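Local structure of putative acetyltransferase Sthe_0691 (Sphaerobacter thermophilus, 3SHP) at residues E104-E107 / L108-W112; I78-K82 / Q83-L87; H90-P93 / W94-D97. The protein probably transfers an acetyl group from acetyl-coenzyme A to an acceptor not yet identified. One frame throughout, in Å; residues are numbered along the deposited sequence.

Contact 1 of 3, residues E104-E107 / L108-W112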
loop_
_atom_site.group_PDB
_atom_site.type_symbol
_atom_site.label_atom_id
_atom_site.label_comp_id
_atom_site.label_asym_id
_atom_site.label_seq_id
_atom_site.Cartn_x
_atom_site.Cartn_y
_atom_site.Cartn_z
ATOM N N GLU A 104 -33.722 -2.488 -14.125
ATOM C CA GLU A 104 -34.314 -1.872 -15.314
ATOM C C GLU A 104 -33.280 -1.837 -16.440
ATOM O O GLU A 104 -33.594 -2.162 -17.568
ATOM C CB GLU A 104 -34.868 -0.471 -15.021
ATOM C CG GLU A 104 -35.536 0.144 -16.248
ATOM C CD GLU A 104 -36.347 1.397 -15.940
ATOM O OE1 GLU A 104 -37.130 1.390 -14.964
ATOM O OE2 GLU A 104 -36.212 2.393 -16.679
ATOM N N ALA A 105 -32.045 -1.468 -16.112
ATOM C CA ALA A 105 -30.974 -1.411 -17.099
ATOM C C ALA A 105 -30.753 -2.790 -17.741
ATOM O O ALA A 105 -30.506 -2.889 -18.940
ATOM C CB ALA A 105 -29.695 -0.921 -16.466
ATOM N N LEU A 106 -30.830 -3.846 -16.939
ATOM C CA LEU A 106 -30.662 -5.199 -17.464
ATOM C C LEU A 106 -31.831 -5.560 -18.388
ATOM O O LEU A 106 -31.621 -6.176 -19.448
ATOM C CB LEU A 106 -30.527 -6.218 -16.335
ATOM C CG LEU A 106 -30.314 -7.691 -16.760
ATOM C CD1 LEU A 106 -29.154 -7.818 -17.743
ATOM C CD2 LEU A 106 -30.004 -8.536 -15.547
ATOM N N GLU A 107 -33.050 -5.178 -17.997
ATOM C CA GLU A 107 -34.226 -5.376 -18.859
ATOM C C GLU A 107 -34.045 -4.732 -20.222
ATOM O O GLU A 107 -34.491 -5.277 -21.227
ATOM C CB GLU A 107 -35.498 -4.802 -18.221
ATOM C CG GLU A 107 -35.982 -5.577 -17.017
ATOM C CD GLU A 107 -37.220 -4.970 -16.356
ATOM O OE1 GLU A 107 -37.491 -3.750 -16.509
ATOM O OE2 GLU A 107 -37.921 -5.734 -15.660
ATOM N N LEU A 108 -33.419 -3.564 -20.241
ATOM C CA LEU A 108 -33.221 -2.801 -21.466
ATOM C C LEU A 108 -32.141 -3.384 -22.342
ATOM O O LEU A 108 -32.334 -3.489 -23.543
ATOM C CB LEU A 108 -32.887 -1.330 -21.162
ATOM C CG LEU A 108 -33.946 -0.613 -20.298
ATOM C CD1 LEU A 108 -33.547 0.817 -20.066
ATOM C CD2 LEU A 108 -35.347 -0.697 -20.916
ATOM N N VAL A 109 -31.010 -3.750 -21.749
ATOM C CA VAL A 109 -29.829 -4.115 -22.529
ATOM C C VAL A 109 -29.925 -5.530 -23.133
ATOM O O VAL A 109 -29.428 -5.752 -24.225
ATOM C CB VAL A 109 -28.504 -3.928 -21.711
ATOM C CG1 VAL A 109 -28.297 -5.058 -20.739
ATOM C CG2 VAL A 109 -27.298 -3.835 -22.642
ATOM N N VAL A 110 -30.584 -6.467 -22.451
ATOM C CA VAL A 110 -30.652 -7.859 -22.947
ATOM C C VAL A 110 -31.363 -8.019 -24.303
ATOM O O VAL A 110 -30.799 -8.613 -25.238
ATOM C CB VAL A 110 -31.193 -8.858 -21.870
ATOM C CG1 VAL A 110 -31.416 -10.280 -22.481
ATOM C CG2 VAL A 110 -30.220 -8.956 -20.724
ATOM N N PRO A 111 -32.581 -7.464 -24.449
ATOM C CA PRO A 111 -33.217 -7.663 -25.754
ATOM C C PRO A 111 -32.404 -7.036 -26.893
ATOM O O PRO A 111 -32.383 -7.597 -28.010
ATOM C CB PRO A 111 -34.568 -6.943 -25.618
ATOM C CG PRO A 111 -34.781 -6.769 -24.141
ATOM C CD PRO A 111 -33.399 -6.621 -23.559
ATOM N N TRP A 112 -31.764 -5.893 -26.623
ATOM C CA TRP A 112 -30.861 -5.254 -27.584
ATOM C C TRP A 112 -29.700 -6.203 -27.956
ATOM O O TRP A 112 -29.350 -6.335 -29.136
ATOM C CB TRP A 112 -30.334 -3.906 -27.061
ATOM C CG TRP A 112 -29.198 -3.357 -27.873
ATOM C CD1 TRP A 112 -29.262 -2.874 -29.150
ATOM C CD2 TRP A 112 -27.818 -3.244 -27.477
ATOM N NE1 TRP A 112 -28.017 -2.477 -29.574
ATOM C CE2 TRP A 112 -27.112 -2.690 -28.570
ATOM C CE3 TRP A 112 -27.112 -3.554 -26.305
ATOM C CZ2 TRP A 112 -25.728 -2.436 -28.528
ATOM C CZ3 TRP A 112 -25.731 -3.307 -26.269
ATOM C CH2 TRP A 112 -25.057 -2.770 -27.386
#
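One turn of helix 98-116, the crossover helix of a beta-alpha-beta unit, brings Leu106 against Val110 and Val109. The Leu106 side chain runs alongside that of Val110, both pointing the same way, and Leu106 CD1 presses on Val110 CG2 at 3.4 Å, tighter than ordinary van der Waals contact. Two torsions make this possible: CG of Leu106 lies anti to the backbone N (chi1 -179°), while CG2 of Val110 stands beside its own N and therefore leans back toward the preceding turn. The same CD1 meets Val109 CG1 more loosely, at 4.2 Å. Strand 84-91 leads into this helix and strand 121-127 follows it; Ala105, Leu106 and Val109 form the buried side, resting on Phe89 and Leu87 of the preceding strand, while Leu106 also reaches Ala137 of helix 131-139. Behind the side chains, Val109 N bonds to Ala105 O (3.0 Å) and Val110 N to Leu106 O (3.2 Å). Leu108 N bonds to Glu104 O at 3.0 Å, with a weak second link to Ala105 O. Proline has no N-H, so the series breaks at Pro111: its CD sits 2.9 Å from Glu107 O where an amide donor would otherwise stand, and the helix kinks there. On the partly exposed flank Leu108 CG packs over Glu104 O, whereas the Glu104 carboxylate turns elsewhere, its OE2 accepting the backbone amides of Thr13 and Val14.

Contact 2 of 3, residues I78-K82 / Q83-L87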
loop_
_atom_site.group_PDB
_atom_site.type_symbol
_atom_site.label_atom_id
_atom_site.label_comp_id
_atom_site.label_asym_id
_atom_site.label_seq_id
_atom_site.Cartn_x
_atom_site.Cartn_y
_atom_site.Cartn_z
ATOM N N ILE A 78 -19.577 -3.934 -21.260
ATOM C CA ILE A 78 -19.815 -5.070 -22.101
ATOM C C ILE A 78 -18.535 -5.480 -22.829
ATOM O O ILE A 78 -17.808 -4.622 -23.349
ATOM C CB ILE A 78 -20.902 -4.759 -23.165
ATOM C CG1 ILE A 78 -22.198 -4.250 -22.502
ATOM C CG2 ILE A 78 -21.170 -5.999 -24.014
ATOM C CD1 ILE A 78 -23.164 -3.582 -23.497
ATOM N N GLU A 79 -18.288 -6.791 -22.900
ATOM C CA GLU A 79 -17.144 -7.316 -23.654
ATOM C C GLU A 79 -17.636 -8.340 -24.683
ATOM O O GLU A 79 -18.219 -9.362 -24.314
ATOM C CB GLU A 79 -16.098 -7.913 -22.684
ATOM C CG GLU A 79 -14.993 -8.715 -23.351
ATOM C CD GLU A 79 -14.396 -9.821 -22.468
ATOM O OE1 GLU A 79 -14.982 -10.181 -21.409
ATOM O OE2 GLU A 79 -13.329 -10.342 -22.862
ATOM N N PHE A 80 -17.453 -8.047 -25.963
ATOM C CA PHE A 80 -17.818 -9.005 -27.003
ATOM C C PHE A 80 -16.626 -9.870 -27.352
ATOM O O PHE A 80 -15.487 -9.380 -27.428
ATOM C CB PHE A 80 -18.321 -8.336 -28.299
ATOM C CG PHE A 80 -19.645 -7.642 -28.158
ATOM C CD1 PHE A 80 -19.720 -6.252 -28.209
ATOM C CD2 PHE A 80 -20.816 -8.368 -27.968
ATOM C CE1 PHE A 80 -20.930 -5.594 -28.068
ATOM C CE2 PHE A 80 -22.053 -7.710 -27.820
ATOM C CZ PHE A 80 -22.104 -6.321 -27.869
ATOM N N GLY A 81 -16.886 -11.153 -27.552
ATOM C CA GLY A 81 -15.954 -12.009 -28.263
ATOM C C GLY A 81 -16.535 -12.274 -29.651
ATOM O O GLY A 81 -17.345 -11.501 -30.157
ATOM N N LYS A 82 -16.162 -13.380 -30.274
ATOM C CA LYS A 82 -16.696 -13.673 -31.598
ATOM C C LYS A 82 -18.202 -13.915 -31.568
ATOM O O LYS A 82 -18.943 -13.296 -32.326
ATOM C CB LYS A 82 -15.964 -14.852 -32.233
ATOM C CG LYS A 82 -16.354 -15.124 -33.672
ATOM C CD LYS A 82 -15.405 -16.139 -34.302
ATOM C CE LYS A 82 -15.389 -17.494 -33.547
ATOM N NZ LYS A 82 -14.196 -18.386 -33.878
ATOM N N GLN A 83 -18.651 -14.806 -30.696
ATOM C CA GLN A 83 -20.060 -15.123 -30.606
ATOM C C GLN A 83 -20.611 -14.957 -29.194
ATOM O O GLN A 83 -21.643 -15.548 -28.859
ATOM C CB GLN A 83 -20.250 -16.550 -31.092
ATOM C CG GLN A 83 -20.415 -16.603 -32.616
ATOM C CD GLN A 83 -19.874 -17.858 -33.230
ATOM O OE1 GLN A 83 -19.085 -18.594 -32.622
ATOM N NE2 GLN A 83 -20.270 -18.108 -34.467
ATOM N N THR A 84 -19.906 -14.174 -28.370
ATOM C CA THR A 84 -20.240 -14.037 -26.952
ATOM C C THR A 84 -20.400 -12.588 -26.553
ATOM O O THR A 84 -19.788 -11.702 -27.153
ATOM C CB THR A 84 -19.156 -14.655 -26.045
ATOM O OG1 THR A 84 -17.926 -13.943 -26.220
ATOM C CG2 THR A 84 -18.932 -16.143 -26.383
ATOM N N ALA A 85 -21.235 -12.348 -25.546
ATOM C CA ALA A 85 -21.303 -11.049 -24.908
ATOM C C ALA A 85 -21.293 -11.272 -23.407
ATOM O O ALA A 85 -22.068 -12.083 -22.899
ATOM C CB ALA A 85 -22.555 -10.328 -25.309
ATOM N N SER A 86 -20.392 -10.571 -22.719
ATOM C CA SER A 86 -20.249 -10.648 -21.279
ATOM C C SER A 86 -20.415 -9.244 -20.715
ATOM O O SER A 86 -19.948 -8.275 -21.310
ATOM C CB SER A 86 -18.872 -11.211 -20.920
ATOM O OG SER A 86 -18.683 -12.475 -21.536
ATOM N N LEU A 87 -21.073 -9.129 -19.570
ATOM C CA LEU A 87 -21.345 -7.816 -18.992
ATOM C C LEU A 87 -21.508 -7.794 -17.487
ATOM O O LEU A 87 -21.859 -8.798 -16.857
ATOM C CB LEU A 87 -22.578 -7.183 -19.609
ATOM C CG LEU A 87 -23.868 -7.968 -19.604
ATOM C CD1 LEU A 87 -25.023 -7.011 -19.379
ATOM C CD2 LEU A 87 -24.021 -8.719 -20.943
HETATM O O HOH W 1 -17.568 -12.163 -24.247
#
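Glu79 and Ser86 form the hydrogen-bonded pair of the antiparallel hairpin between strands 72-80 and 84-91. Glu79 N reaches Ser86 O at 2.7 Å, nearly straight (167°) and in the carbonyl plane; the return bond, Ser86 N to Glu79 O, is 3.0 Å. Nearer the turn, Gly81 N donates to Thr84 O at 3.0 Å from above the carbonyl plane, with a weak second link to Thr84 OG1. One water joins three oxygens: it donates to Glu79 O and Ser86 OG, and lies 2.7 Å from Thr84 OG1. Glu79 O thus accepts both an amide and a water. Thr84 OG1 stands between its backbone N and carbonyl carbon (chi1 63°), facing Gly81 and the water. The Glu79 carboxylate looks beyond the hairpin: OE1 takes the amide of Ala39 and a salt bridge from Arg149 of the second subunit. On the other face, Phe80 CE2 meets Ala85 CB at 3.7 Å, and Ile78 CG1 lies beside Leu87 CB, both pairs facing helix 98-116. Polar groups therefore gather on the Glu79 and Ser86 face, where the buried carboxylate, paired with an amide and an arginine of the second subunit, ties the hairpin to the subunit interface.

Contact 3 of 3, residues H90-P93 / W94-D97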
loop_
_atom_site.group_PDB
_atom_site.type_symbol
_atom_site.label_atom_id
_atom_site.label_comp_id
_atom_site.label_asym_id
_atom_site.label_seq_id
_atom_site.Cartn_x
_atom_site.Cartn_y
_atom_site.Cartn_z
ATOM N N HIS A 90 -21.952 -1.343 -12.882
ATOM C CA HIS A 90 -21.312 -0.593 -11.816
ATOM C C HIS A 90 -22.276 0.539 -11.497
ATOM O O HIS A 90 -22.446 1.428 -12.317
ATOM C CB HIS A 90 -19.980 0.006 -12.276
ATOM C CG HIS A 90 -18.954 -1.001 -12.692
ATOM N ND1 HIS A 90 -18.116 -1.627 -11.790
ATOM C CD2 HIS A 90 -18.614 -1.478 -13.914
ATOM C CE1 HIS A 90 -17.314 -2.454 -12.439
ATOM N NE2 HIS A 90 -17.591 -2.377 -13.730
HETATM N N MSE A 91 -22.923 0.509 -10.337
HETATM C CA MSE A 91 -23.904 1.561 -9.990
HETATM C C MSE A 91 -23.261 2.599 -9.074
HETATM O O MSE A 91 -22.362 2.261 -8.320
HETATM C CB MSE A 91 -25.141 0.959 -9.308
HETATM C CG MSE A 91 -25.733 -0.215 -10.090
HETATM SE SE MSE A 91 -26.243 0.258 -11.916
HETATM C CE MSE A 91 -27.690 1.444 -11.467
ATOM N N ALA A 92 -23.709 3.851 -9.140
ATOM C CA ALA A 92 -23.166 4.878 -8.260
ATOM C C ALA A 92 -23.456 4.508 -6.809
ATOM O O ALA A 92 -24.547 4.065 -6.487
ATOM C CB ALA A 92 -23.729 6.255 -8.591
ATOM N N PRO A 93 -22.456 4.655 -5.939
ATOM C CA PRO A 93 -22.597 4.317 -4.523
ATOM C C PRO A 93 -23.549 5.243 -3.757
ATOM O O PRO A 93 -24.090 4.827 -2.723
ATOM C CB PRO A 93 -21.158 4.469 -3.969
ATOM C CG PRO A 93 -20.524 5.485 -4.896
ATOM C CD PRO A 93 -21.097 5.115 -6.263
ATOM N N TRP A 94 -23.747 6.465 -4.249
ATOM C CA TRP A 94 -24.671 7.411 -3.617
ATOM C C TRP A 94 -26.144 7.123 -3.934
ATOM O O TRP A 94 -27.026 7.797 -3.408
ATOM C CB TRP A 94 -24.341 8.854 -4.000
ATOM C CG TRP A 94 -24.116 9.101 -5.485
ATOM C CD1 TRP A 94 -22.909 9.173 -6.131
ATOM C CD2 TRP A 94 -25.120 9.335 -6.492
ATOM N NE1 TRP A 94 -23.102 9.449 -7.469
ATOM C CE2 TRP A 94 -24.441 9.552 -7.720
ATOM C CE3 TRP A 94 -26.522 9.409 -6.469
ATOM C CZ2 TRP A 94 -25.108 9.798 -8.918
ATOM C CZ3 TRP A 94 -27.199 9.671 -7.662
ATOM C CH2 TRP A 94 -26.482 9.852 -8.884
ATOM N N LEU A 95 -26.416 6.138 -4.785
ATOM C CA LEU A 95 -27.804 5.859 -5.136
ATOM C C LEU A 95 -28.597 5.351 -3.938
ATOM O O LEU A 95 -28.073 4.617 -3.102
ATOM C CB LEU A 95 -27.890 4.859 -6.280
ATOM C CG LEU A 95 -27.802 5.405 -7.694
ATOM C CD1 LEU A 95 -27.758 4.215 -8.652
ATOM C CD2 LEU A 95 -29.003 6.300 -8.040
ATOM N N ASP A 96 -29.853 5.770 -3.843
ATOM C CA ASP A 96 -30.715 5.334 -2.753
ATOM C C ASP A 96 -31.079 3.849 -2.867
ATOM O O ASP A 96 -31.030 3.117 -1.861
ATOM C CB ASP A 96 -31.988 6.191 -2.703
ATOM C CG ASP A 96 -31.876 7.337 -1.718
ATOM O OD1 ASP A 96 -31.163 7.156 -0.706
ATOM O OD2 ASP A 96 -32.509 8.404 -1.947
ATOM N N ASP A 97 -31.432 3.423 -4.081
ATOM C CA ASP A 97 -31.830 2.043 -4.351
ATOM C C ASP A 97 -31.263 1.621 -5.719
ATOM O O ASP A 97 -31.928 1.665 -6.745
ATOM C CB ASP A 97 -33.362 1.914 -4.323
ATOM C CG ASP A 97 -33.858 0.445 -4.412
ATOM O OD1 ASP A 97 -33.060 -0.492 -4.728
ATOM O OD2 ASP A 97 -35.083 0.245 -4.163
#
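With its CG held between the backbone N and the carbonyl carbon (chi1 48°), Trp94 folds its indole back over Ala92, two residues earlier in the chain. The second torsion turns the ring broadside, and Ala92 CB comes to rest above one face as a CH-pi contact. The methyl lies 3.6 Å from the centroid of the five-membered ring, 22° off the normal. It is displaced toward the rim, where Ala92 CB is 3.4 Å from Trp94 NE1 and 3.5 Å from Trp94 CE2. This folding back is possible because the chain reverses here: strand 84-91 has just ended, and Ala92 to Leu95 make a type I beta turn that begins the connection to helix 98-116. Pro93 occupies the second position of the turn, and its ring-restricted phi suits that place. The turn is closed by a hydrogen bond from Leu95 N to Ala92 O, 3.3 Å, the donor standing well above the carbonyl plane although the N-H itself points nearly straight at the oxygen (161°). Leu95 CB comes close to Ala92 O, and Leu95 CD1 crosses the end of Met91, a selenomethionine, whose CE is 4.0 Å away. The end of Met91 curls round to this meeting, and the side chain also touches Leu101 of the helix. An alanine replacing Trp94 is likely to leave the Ala92 methyl without its aromatic cover and His25 of the third subunit without its stacking partner. That same subunit grips the loop through Lys24, which bonds to Trp94 O and forms a salt bridge with Asp96, while Trp94 and Leu95 pack on Val73 of strand 72-80.

How the contacts relate
The three contacts follow one another along the chain as hairpin (contact 2), turn (contact 3) and helix (contact 1), and show how chemistry varies with place in a fold. Contacts 2 and 3 share strand 84-91 but lie on opposite sides of the chain's centre, about 25 Å apart between centres. Contacts 1 and 2 meet in the core, where Val109 CG1 lies 4.0 Å from Leu87 CD1 and Trp112 packs on Ile78. Contact 1 is only partly buried and no other subunit touches it. The two others are buried and reach different subunits, contact 2 through the Glu79 carboxylate, contact 3 through a stacked indole, a backbone carbonyl and the Asp96 carboxylate.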